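PDB 1YG2: gene activator AphA from Vibrio cholerae, which activates virulence gene expression in this bacterium and, as a winged helix transcription factor of the PadR-like family, probably binds DNA as a dimer. Local coordinates for residues I29-K34 and R151-R156; A127-I132 and R155-V160. One frame throughout, in Å; residues are numbered along the deposited sequence.

Contact 1 of 2, residues I29-K34 and R151-R156; sequences IGYFWK and RLTLRR
Leu154 lies over one face of the Tyr31 ring, and its CD1 makes a CH-pi contact, 4.2 Å from the ring centroid and only 14° off the ring normal. CD1 stands toward the rim on the CD2 side, whereas Leu154 CB rests 3.9 Å from Tyr31 CD1. With chi1 at 173°, the leucine's branch lies trans to N, beside the carbonyl carbon, which brings the isobutyl group across the ring. At the edge of the same ring, in its plane, Thr153 OG1 comes within 3.7 Å of Tyr31 CD1; this hydroxyl is hydrogen-bonded within its own helix, to Glu150 O. The other apolar contact is made by Phe32, whose CD2 meets Thr153 CB at 3.7 Å and also its CG2, the two side chains meeting at a slant. Tyr31 closes a short 3-10 segment, and Phe32 follows it, in the loop between helices 18-25 and 37-49, so the winged helix domain, the part that probably binds DNA, packs here against helix 145-177. Between the two segments, one water bridges the backbones: it donates to Thr153 O at 2.7 Å and weakly to Tyr31 O, and accepts from Arg156 NH1 at 3.0 Å, in the guanidinium plane. Ser97 of the second subunit also packs on Phe32.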
ATOM      1  N   ILE A  29      -9.921  -9.059  12.459  1.00 38.53           N
ATOM      2  CA  ILE A  29      -9.748  -9.085  11.007  1.00 38.84           C
ATOM      3  C   ILE A  29      -9.684  -7.659  10.463  1.00 39.17           C
ATOM      4  O   ILE A  29      -9.054  -7.401   9.434  1.00 40.12           O
ATOM      5  CB  ILE A  29     -10.875  -9.889  10.314  1.00 35.24           C
ATOM      6  CG1 ILE A  29     -10.744 -11.363  10.697  1.00 35.89           C
ATOM      7  CG2 ILE A  29     -10.782  -9.735   8.801  1.00 35.92           C
ATOM      8  CD1 ILE A  29     -11.711 -12.288   9.995  1.00 36.67           C
ATOM      9  N   GLY A  30     -10.319  -6.729  11.171  1.00 39.40           N
ATOM     10  CA  GLY A  30     -10.289  -5.345  10.746  1.00 38.38           C
ATOM     11  C   GLY A  30      -8.891  -4.742  10.837  1.00 40.25           C
ATOM     12  O   GLY A  30      -8.665  -3.626  10.371  1.00 41.77           O
ATOM     13  N   TYR A  31      -7.944  -5.460  11.435  1.00 39.99           N
ATOM     14  CA  TYR A  31      -6.577  -4.939  11.538  1.00 40.59           C
ATOM     15  C   TYR A  31      -5.885  -5.011  10.187  1.00 39.11           C
ATOM     16  O   TYR A  31      -4.916  -4.306   9.950  1.00 40.97           O
ATOM     17  CB  TYR A  31      -5.736  -5.756  12.531  1.00 39.79           C
ATOM     18  CG  TYR A  31      -6.257  -5.800  13.945  1.00 40.80           C
ATOM     19  CD1 TYR A  31      -5.968  -6.886  14.770  1.00 41.35           C
ATOM     20  CD2 TYR A  31      -7.051  -4.772  14.462  1.00 42.30           C
ATOM     21  CE1 TYR A  31      -6.460  -6.959  16.074  1.00 40.95           C
ATOM     22  CE2 TYR A  31      -7.553  -4.832  15.772  1.00 41.69           C
ATOM     23  CZ  TYR A  31      -7.253  -5.931  16.567  1.00 42.74           C
ATOM     24  OH  TYR A  31      -7.767  -6.028  17.837  1.00 43.23           O
ATOM     25  N   PHE A  32      -6.383  -5.860   9.296  1.00 38.12           N
ATOM     26  CA  PHE A  32      -5.732  -6.025   8.003  1.00 36.38           C
ATOM     27  C   PHE A  32      -6.670  -6.153   6.812  1.00 37.27           C
ATOM     28  O   PHE A  32      -6.233  -6.116   5.665  1.00 36.40           O
ATOM     29  CB  PHE A  32      -4.819  -7.252   8.066  1.00 32.88           C
ATOM     30  CG  PHE A  32      -5.565  -8.548   8.201  1.00 30.93           C
ATOM     31  CD1 PHE A  32      -5.979  -9.248   7.072  1.00 32.90           C
ATOM     32  CD2 PHE A  32      -5.885  -9.053   9.452  1.00 31.26           C
ATOM     33  CE1 PHE A  32      -6.706 -10.437   7.187  1.00 29.97           C
ATOM     34  CE2 PHE A  32      -6.612 -10.235   9.582  1.00 32.89           C
ATOM     35  CZ  PHE A  32      -7.023 -10.929   8.444  1.00 31.41           C
ATOM     36  N   TRP A  33      -7.958  -6.322   7.068  1.00 38.86           N
ATOM     37  CA  TRP A  33      -8.883  -6.428   5.956  1.00 40.26           C
ATOM     38  C   TRP A  33     -10.190  -5.709   6.260  1.00 41.14           C
ATOM     39  O   TRP A  33     -10.940  -6.090   7.152  1.00 39.03           O
ATOM     40  CB  TRP A  33      -9.141  -7.898   5.612  1.00 40.10           C
ATOM     41  CG  TRP A  33      -9.654  -8.066   4.233  1.00 40.26           C
ATOM     42  CD1 TRP A  33     -10.931  -7.861   3.800  1.00 43.38           C
ATOM     43  CD2 TRP A  33      -8.884  -8.377   3.076  1.00 42.22           C
ATOM     44  NE1 TRP A  33     -11.004  -8.024   2.439  1.00 42.94           N
ATOM     45  CE2 TRP A  33      -9.753  -8.343   1.966  1.00 43.99           C
ATOM     46  CE3 TRP A  33      -7.531  -8.683   2.861  1.00 43.35           C
ATOM     47  CZ2 TRP A  33      -9.324  -8.602   0.663  1.00 44.08           C
ATOM     48  CZ3 TRP A  33      -7.099  -8.941   1.565  1.00 44.59           C
ATOM     49  CH2 TRP A  33      -7.995  -8.898   0.483  1.00 45.14           C
ATOM     50  N   LYS A  34     -10.451  -4.664   5.488  1.00 43.50           N
ATOM     51  CA  LYS A  34     -11.643  -3.859   5.656  1.00 46.41           C
ATOM     52  C   LYS A  34     -12.777  -4.319   4.743  1.00 47.00           C
ATOM     53  O   LYS A  34     -12.647  -4.296   3.521  1.00 47.72           O
ATOM     54  CB  LYS A  34     -11.289  -2.396   5.370  1.00 51.49           C
ATOM     55  CG  LYS A  34     -12.359  -1.380   5.717  1.00 54.90           C
ATOM     56  CD  LYS A  34     -13.214  -1.016   4.517  1.00 59.15           C
ATOM     57  CE  LYS A  34     -13.998   0.265   4.799  1.00 60.03           C
ATOM     58  NZ  LYS A  34     -13.077   1.401   5.125  1.00 61.21           N
ATOM     59  N   ARG A 151      -1.925 -10.299  16.881  1.00 36.50           N
ATOM     60  CA  ARG A 151      -0.997  -9.285  17.338  1.00 35.67           C
ATOM     61  C   ARG A 151      -0.113  -8.828  16.187  1.00 35.92           C
ATOM     62  O   ARG A 151       0.091  -7.636  15.980  1.00 34.63           O
ATOM     63  CB  ARG A 151      -0.123  -9.838  18.476  1.00 37.29           C
ATOM     64  CG  ARG A 151       0.955  -8.859  18.939  1.00 35.69           C
ATOM     65  CD  ARG A 151       1.806  -9.400  20.084  1.00 39.07           C
ATOM     66  NE  ARG A 151       2.964  -8.536  20.328  1.00 37.91           N
ATOM     67  CZ  ARG A 151       4.125  -8.647  19.695  1.00 39.20           C
ATOM     68  NH1 ARG A 151       4.294  -9.598  18.782  1.00 39.44           N
ATOM     69  NH2 ARG A 151       5.104  -7.786  19.947  1.00 36.87           N
ATOM     70  N   LEU A 152       0.409  -9.779  15.424  1.00 35.18           N
ATOM     71  CA  LEU A 152       1.269  -9.421  14.304  1.00 34.18           C
ATOM     72  C   LEU A 152       0.528  -8.617  13.226  1.00 34.41           C
ATOM     73  O   LEU A 152       1.081  -7.665  12.679  1.00 35.21           O
ATOM     74  CB  LEU A 152       1.899 -10.686  13.712  1.00 33.21           C
ATOM     75  CG  LEU A 152       2.954 -11.350  14.609  1.00 35.51           C
ATOM     76  CD1 LEU A 152       3.302 -12.730  14.070  1.00 35.10           C
ATOM     77  CD2 LEU A 152       4.199 -10.468  14.686  1.00 33.48           C
ATOM     78  N   THR A 153      -0.718  -8.977  12.918  1.00 33.25           N
ATOM     79  CA  THR A 153      -1.448  -8.219  11.910  1.00 32.98           C
ATOM     80  C   THR A 153      -1.682  -6.807  12.431  1.00 33.97           C
ATOM     81  O   THR A 153      -1.629  -5.844  11.669  1.00 31.30           O
ATOM     82  CB  THR A 153      -2.800  -8.853  11.562  1.00 32.68           C
ATOM     83  OG1 THR A 153      -3.620  -8.892  12.730  1.00 35.06           O
ATOM     84  CG2 THR A 153      -2.596 -10.258  11.005  1.00 32.40           C
ATOM     85  N   LEU A 154      -1.938  -6.687  13.732  1.00 33.89           N
ATOM     86  CA  LEU A 154      -2.144  -5.369  14.328  1.00 34.61           C
ATOM     87  C   LEU A 154      -0.842  -4.574  14.191  1.00 34.12           C
ATOM     88  O   LEU A 154      -0.844  -3.411  13.782  1.00 31.99           O
ATOM     89  CB  LEU A 154      -2.519  -5.492  15.822  1.00 35.43           C
ATOM     90  CG  LEU A 154      -2.590  -4.176  16.613  1.00 39.51           C
ATOM     91  CD1 LEU A 154      -3.593  -3.253  15.969  1.00 40.07           C
ATOM     92  CD2 LEU A 154      -2.988  -4.435  18.055  1.00 41.21           C
ATOM     93  N   ARG A 155       0.274  -5.218  14.515  1.00 33.96           N
ATOM     94  CA  ARG A 155       1.580  -4.567  14.448  1.00 37.88           C
ATOM     95  C   ARG A 155       1.925  -4.031  13.059  1.00 38.10           C
ATOM     96  O   ARG A 155       2.672  -3.059  12.935  1.00 37.88           O
ATOM     97  CB  ARG A 155       2.682  -5.538  14.888  1.00 40.26           C
ATOM     98  CG  ARG A 155       2.479  -6.168  16.259  1.00 44.19           C
ATOM     99  CD  ARG A 155       3.223  -5.429  17.327  1.00 42.30           C
ATOM    100  NE  ARG A 155       4.605  -5.184  16.925  1.00 44.24           N
ATOM    101  CZ  ARG A 155       5.292  -4.121  17.318  1.00 44.69           C
ATOM    102  NH1 ARG A 155       4.712  -3.235  18.123  1.00 44.99           N
ATOM    103  NH2 ARG A 155       6.529  -3.916  16.881  1.00 41.76           N
ATOM    104  N   ARG A 156       1.396  -4.652  12.008  1.00 40.99           N
ATOM    105  CA  ARG A 156       1.714  -4.187  10.657  1.00 41.51           C
ATOM    106  C   ARG A 156       1.190  -2.778  10.390  1.00 40.79           C
ATOM    107  O   ARG A 156       1.913  -1.934   9.861  1.00 40.48           O
ATOM    108  CB  ARG A 156       1.153  -5.144   9.602  1.00 43.05           C
ATOM    109  CG  ARG A 156       1.808  -4.960   8.242  1.00 46.07           C
ATOM    110  CD  ARG A 156       0.872  -5.278   7.093  1.00 49.96           C
ATOM    111  NE  ARG A 156       0.673  -4.092   6.267  1.00 54.77           N
ATOM    112  CZ  ARG A 156      -0.407  -3.321   6.308  1.00 54.73           C
ATOM    113  NH1 ARG A 156      -1.405  -3.617   7.130  1.00 56.12           N
ATOM    114  NH2 ARG A 156      -0.475  -2.232   5.553  1.00 55.33           N
TER
HETATM  115  O   HOH W   1      -2.059  -5.815   8.996  1.00 35.58           O

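Contact 2 of 2, residues A127-I132 and R155-V160; sequences AHYQEI and RRNLLV
Helices 127-132 and 155-160 run roughly antiparallel, their local axes 9.6 Å apart at closest approach and inclined at 139°, with Tyr129 and Leu158 the nearest pair of CA atoms. The closest side-chain approach is between Tyr129 CE1 and Asn157 CB, at 3.4 Å. From there the Asn157 amide reaches over one face of the ring, its plane turned 27° from that of the phenol, and ND2 stands 4.1 Å from Tyr129 CZ. ND2 probably donates to Tyr31 O, though that distance is too short to be trusted. Its OD1 takes a weak, strongly bent bond from Arg156 NH1. Together the two helices form an antiparallel helical hairpin in the C-terminal part of AphA, joined by the connection between helices 108-136 and 145-177. Leu158 touches the facing helix through one methyl, CD1, which meets Gln130 CG at 3.6 Å and Tyr129 CB at 4.0 Å; a chi1 of -163° extends the side chain toward them. Gln130 meets this leucine nearly at a right angle, with its aliphatic part doing the touching. Val126 and Glu133 also pack against Leu158, while Val92 of the second subunit packs on Asn157.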
ATOM      1  N   ALA A 127      -2.591   5.696  17.622  1.00 44.64           N
ATOM      2  CA  ALA A 127      -2.894   5.735  19.048  1.00 44.85           C
ATOM      3  C   ALA A 127      -3.869   4.624  19.390  1.00 45.10           C
ATOM      4  O   ALA A 127      -3.708   3.922  20.389  1.00 45.16           O
ATOM      5  CB  ALA A 127      -3.492   7.092  19.417  1.00 46.96           C
ATOM      6  N   HIS A 128      -4.883   4.475  18.545  1.00 46.37           N
ATOM      7  CA  HIS A 128      -5.912   3.455  18.706  1.00 48.25           C
ATOM      8  C   HIS A 128      -5.286   2.062  18.768  1.00 47.99           C
ATOM      9  O   HIS A 128      -5.556   1.273  19.679  1.00 46.79           O
ATOM     10  CB  HIS A 128      -6.883   3.538  17.524  1.00 51.70           C
ATOM     11  CG  HIS A 128      -7.836   2.386  17.431  1.00 56.52           C
ATOM     12  ND1 HIS A 128      -8.808   2.142  18.377  1.00 59.03           N
ATOM     13  CD2 HIS A 128      -7.978   1.422  16.490  1.00 58.40           C
ATOM     14  CE1 HIS A 128      -9.507   1.077  18.024  1.00 60.15           C
ATOM     15  NE2 HIS A 128      -9.024   0.621  16.881  1.00 60.01           N
ATOM     16  N   TYR A 129      -4.442   1.771  17.787  1.00 47.13           N
ATOM     17  CA  TYR A 129      -3.784   0.479  17.708  1.00 46.32           C
ATOM     18  C   TYR A 129      -2.854   0.239  18.891  1.00 44.01           C
ATOM     19  O   TYR A 129      -2.771  -0.869  19.400  1.00 41.13           O
ATOM     20  CB  TYR A 129      -3.043   0.377  16.372  1.00 48.94           C
ATOM     21  CG  TYR A 129      -3.988   0.189  15.200  1.00 53.54           C
ATOM     22  CD1 TYR A 129      -3.662   0.643  13.919  1.00 56.33           C
ATOM     23  CD2 TYR A 129      -5.209  -0.466  15.375  1.00 55.69           C
ATOM     24  CE1 TYR A 129      -4.537   0.452  12.838  1.00 57.52           C
ATOM     25  CE2 TYR A 129      -6.084  -0.666  14.310  1.00 58.28           C
ATOM     26  CZ  TYR A 129      -5.745  -0.205  13.048  1.00 58.95           C
ATOM     27  OH  TYR A 129      -6.625  -0.413  12.007  1.00 62.79           O
ATOM     28  N   GLN A 130      -2.160   1.276  19.343  1.00 44.54           N
ATOM     29  CA  GLN A 130      -1.266   1.113  20.482  1.00 45.60           C
ATOM     30  C   GLN A 130      -2.062   0.795  21.738  1.00 44.46           C
ATOM     31  O   GLN A 130      -1.641  -0.019  22.559  1.00 45.33           O
ATOM     32  CB  GLN A 130      -0.423   2.370  20.683  1.00 46.51           C
ATOM     33  CG  GLN A 130       0.556   2.594  19.553  1.00 48.73           C
ATOM     34  CD  GLN A 130       1.345   3.868  19.710  1.00 50.61           C
ATOM     35  OE1 GLN A 130       0.782   4.929  19.978  1.00 50.82           O
ATOM     36  NE2 GLN A 130       2.658   3.775  19.530  1.00 51.67           N
ATOM     37  N   GLU A 131      -3.221   1.429  21.872  1.00 45.22           N
ATOM     38  CA  GLU A 131      -4.093   1.191  23.018  1.00 45.72           C
ATOM     39  C   GLU A 131      -4.518  -0.261  23.019  1.00 44.80           C
ATOM     40  O   GLU A 131      -4.509  -0.930  24.056  1.00 44.00           O
ATOM     41  CB  GLU A 131      -5.343   2.069  22.942  1.00 48.60           C
ATOM     42  CG  GLU A 131      -5.104   3.522  23.316  1.00 58.76           C
ATOM     43  CD  GLU A 131      -6.387   4.350  23.350  1.00 65.30           C
ATOM     44  OE1 GLU A 131      -7.385   3.883  23.952  1.00 68.95           O
ATOM     45  OE2 GLU A 131      -6.388   5.470  22.785  1.00 66.22           O
ATOM     46  N   ILE A 132      -4.899  -0.749  21.845  1.00 42.45           N
ATOM     47  CA  ILE A 132      -5.337  -2.126  21.715  1.00 40.11           C
ATOM     48  C   ILE A 132      -4.218  -3.101  22.023  1.00 39.61           C
ATOM     49  O   ILE A 132      -4.438  -4.076  22.727  1.00 38.79           O
ATOM     50  CB  ILE A 132      -5.871  -2.400  20.302  1.00 40.96           C
ATOM     51  CG1 ILE A 132      -7.167  -1.614  20.097  1.00 38.82           C
ATOM     52  CG2 ILE A 132      -6.090  -3.900  20.105  1.00 38.24           C
ATOM     53  CD1 ILE A 132      -7.594  -1.508  18.655  1.00 43.15           C
ATOM     54  N   ARG A 155       0.274  -5.218  14.515  1.00 33.96           N
ATOM     55  CA  ARG A 155       1.580  -4.567  14.448  1.00 37.88           C
ATOM     56  C   ARG A 155       1.925  -4.031  13.059  1.00 38.10           C
ATOM     57  O   ARG A 155       2.672  -3.059  12.935  1.00 37.88           O
ATOM     58  CB  ARG A 155       2.682  -5.538  14.888  1.00 40.26           C
ATOM     59  CG  ARG A 155       2.479  -6.168  16.259  1.00 44.19           C
ATOM     60  CD  ARG A 155       3.223  -5.429  17.327  1.00 42.30           C
ATOM     61  NE  ARG A 155       4.605  -5.184  16.925  1.00 44.24           N
ATOM     62  CZ  ARG A 155       5.292  -4.121  17.318  1.00 44.69           C
ATOM     63  NH1 ARG A 155       4.712  -3.235  18.123  1.00 44.99           N
ATOM     64  NH2 ARG A 155       6.529  -3.916  16.881  1.00 41.76           N
ATOM     65  N   ARG A 156       1.396  -4.652  12.008  1.00 40.99           N
ATOM     66  CA  ARG A 156       1.714  -4.187  10.657  1.00 41.51           C
ATOM     67  C   ARG A 156       1.190  -2.778  10.390  1.00 40.79           C
ATOM     68  O   ARG A 156       1.913  -1.934   9.861  1.00 40.48           O
ATOM     69  CB  ARG A 156       1.153  -5.144   9.602  1.00 43.05           C
ATOM     70  CG  ARG A 156       1.808  -4.960   8.242  1.00 46.07           C
ATOM     71  CD  ARG A 156       0.872  -5.278   7.093  1.00 49.96           C
ATOM     72  NE  ARG A 156       0.673  -4.092   6.267  1.00 54.77           N
ATOM     73  CZ  ARG A 156      -0.407  -3.321   6.308  1.00 54.73           C
ATOM     74  NH1 ARG A 156      -1.405  -3.617   7.130  1.00 56.12           N
ATOM     75  NH2 ARG A 156      -0.475  -2.232   5.553  1.00 55.33           N
ATOM     76  N   ASN A 157      -0.067  -2.522  10.745  1.00 44.59           N
ATOM     77  CA  ASN A 157      -0.659  -1.199  10.526  1.00 45.95           C
ATOM     78  C   ASN A 157       0.170  -0.194  11.268  1.00 43.26           C
ATOM     79  O   ASN A 157       0.497   0.875  10.763  1.00 44.28           O
ATOM     80  CB  ASN A 157      -2.067  -1.099  11.110  1.00 51.54           C
ATOM     81  CG  ASN A 157      -3.001  -2.123  10.560  1.00 56.31           C
ATOM     82  OD1 ASN A 157      -3.390  -2.063   9.392  1.00 60.60           O
ATOM     83  ND2 ASN A 157      -3.378  -3.084  11.398  1.00 57.22           N
ATOM     84  N   LEU A 158       0.493  -0.558  12.494  1.00 42.87           N
ATOM     85  CA  LEU A 158       1.254   0.303  13.370  1.00 43.14           C
ATOM     86  C   LEU A 158       2.577   0.758  12.772  1.00 42.68           C
ATOM     87  O   LEU A 158       2.802   1.956  12.570  1.00 44.34           O
ATOM     88  CB  LEU A 158       1.498  -0.419  14.693  1.00 43.75           C
ATOM     89  CG  LEU A 158       1.919   0.466  15.860  1.00 46.89           C
ATOM     90  CD1 LEU A 158       0.816   1.476  16.142  1.00 47.92           C
ATOM     91  CD2 LEU A 158       2.182  -0.400  17.089  1.00 48.78           C
ATOM     92  N   LEU A 159       3.445  -0.200  12.474  1.00 41.53           N
ATOM     93  CA  LEU A 159       4.762   0.099  11.928  1.00 38.17           C
ATOM     94  C   LEU A 159       4.711   0.867  10.619  1.00 38.46           C
ATOM     95  O   LEU A 159       5.427   1.858  10.442  1.00 39.71           O
ATOM     96  CB  LEU A 159       5.548  -1.202  11.756  1.00 38.11           C
ATOM     97  CG  LEU A 159       5.847  -1.902  13.088  1.00 38.38           C
ATOM     98  CD1 LEU A 159       6.486  -3.268  12.860  1.00 36.89           C
ATOM     99  CD2 LEU A 159       6.776  -1.012  13.909  1.00 40.53           C
ATOM    100  N   VAL A 160       3.864   0.421   9.703  1.00 38.18           N
ATOM    101  CA  VAL A 160       3.746   1.083   8.416  1.00 40.00           C
ATOM    102  C   VAL A 160       3.168   2.481   8.572  1.00 41.20           C
ATOM    103  O   VAL A 160       3.752   3.462   8.100  1.00 42.85           O
ATOM    104  CB  VAL A 160       2.857   0.272   7.458  1.00 42.42           C
ATOM    105  CG1 VAL A 160       2.620   1.055   6.183  1.00 44.69           C
ATOM    106  CG2 VAL A 160       3.528  -1.047   7.134  1.00 42.90           C
TER

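Contacts 1 and 2 occupy successive, overlapping parts of helix 145-177, sharing Arg155 and Arg156, and their centres are 9 Å apart. Along the chain the 29-34 segment comes first, then 127-132 on helix 108-136, and both pack back onto this last helix. The two also touch directly: Leu154 CD1 packs 3.3 Å from Tyr129 CD2, and Tyr31 OH lies 3.5 Å from Ile132 CG2. One helix thus joins the N-terminal winged helix domain to the C-terminal hairpin. It also reaches the second subunit, where Arg155 forms a salt bridge with Glu170 of that chain, placing domain packing and dimer interface side by side.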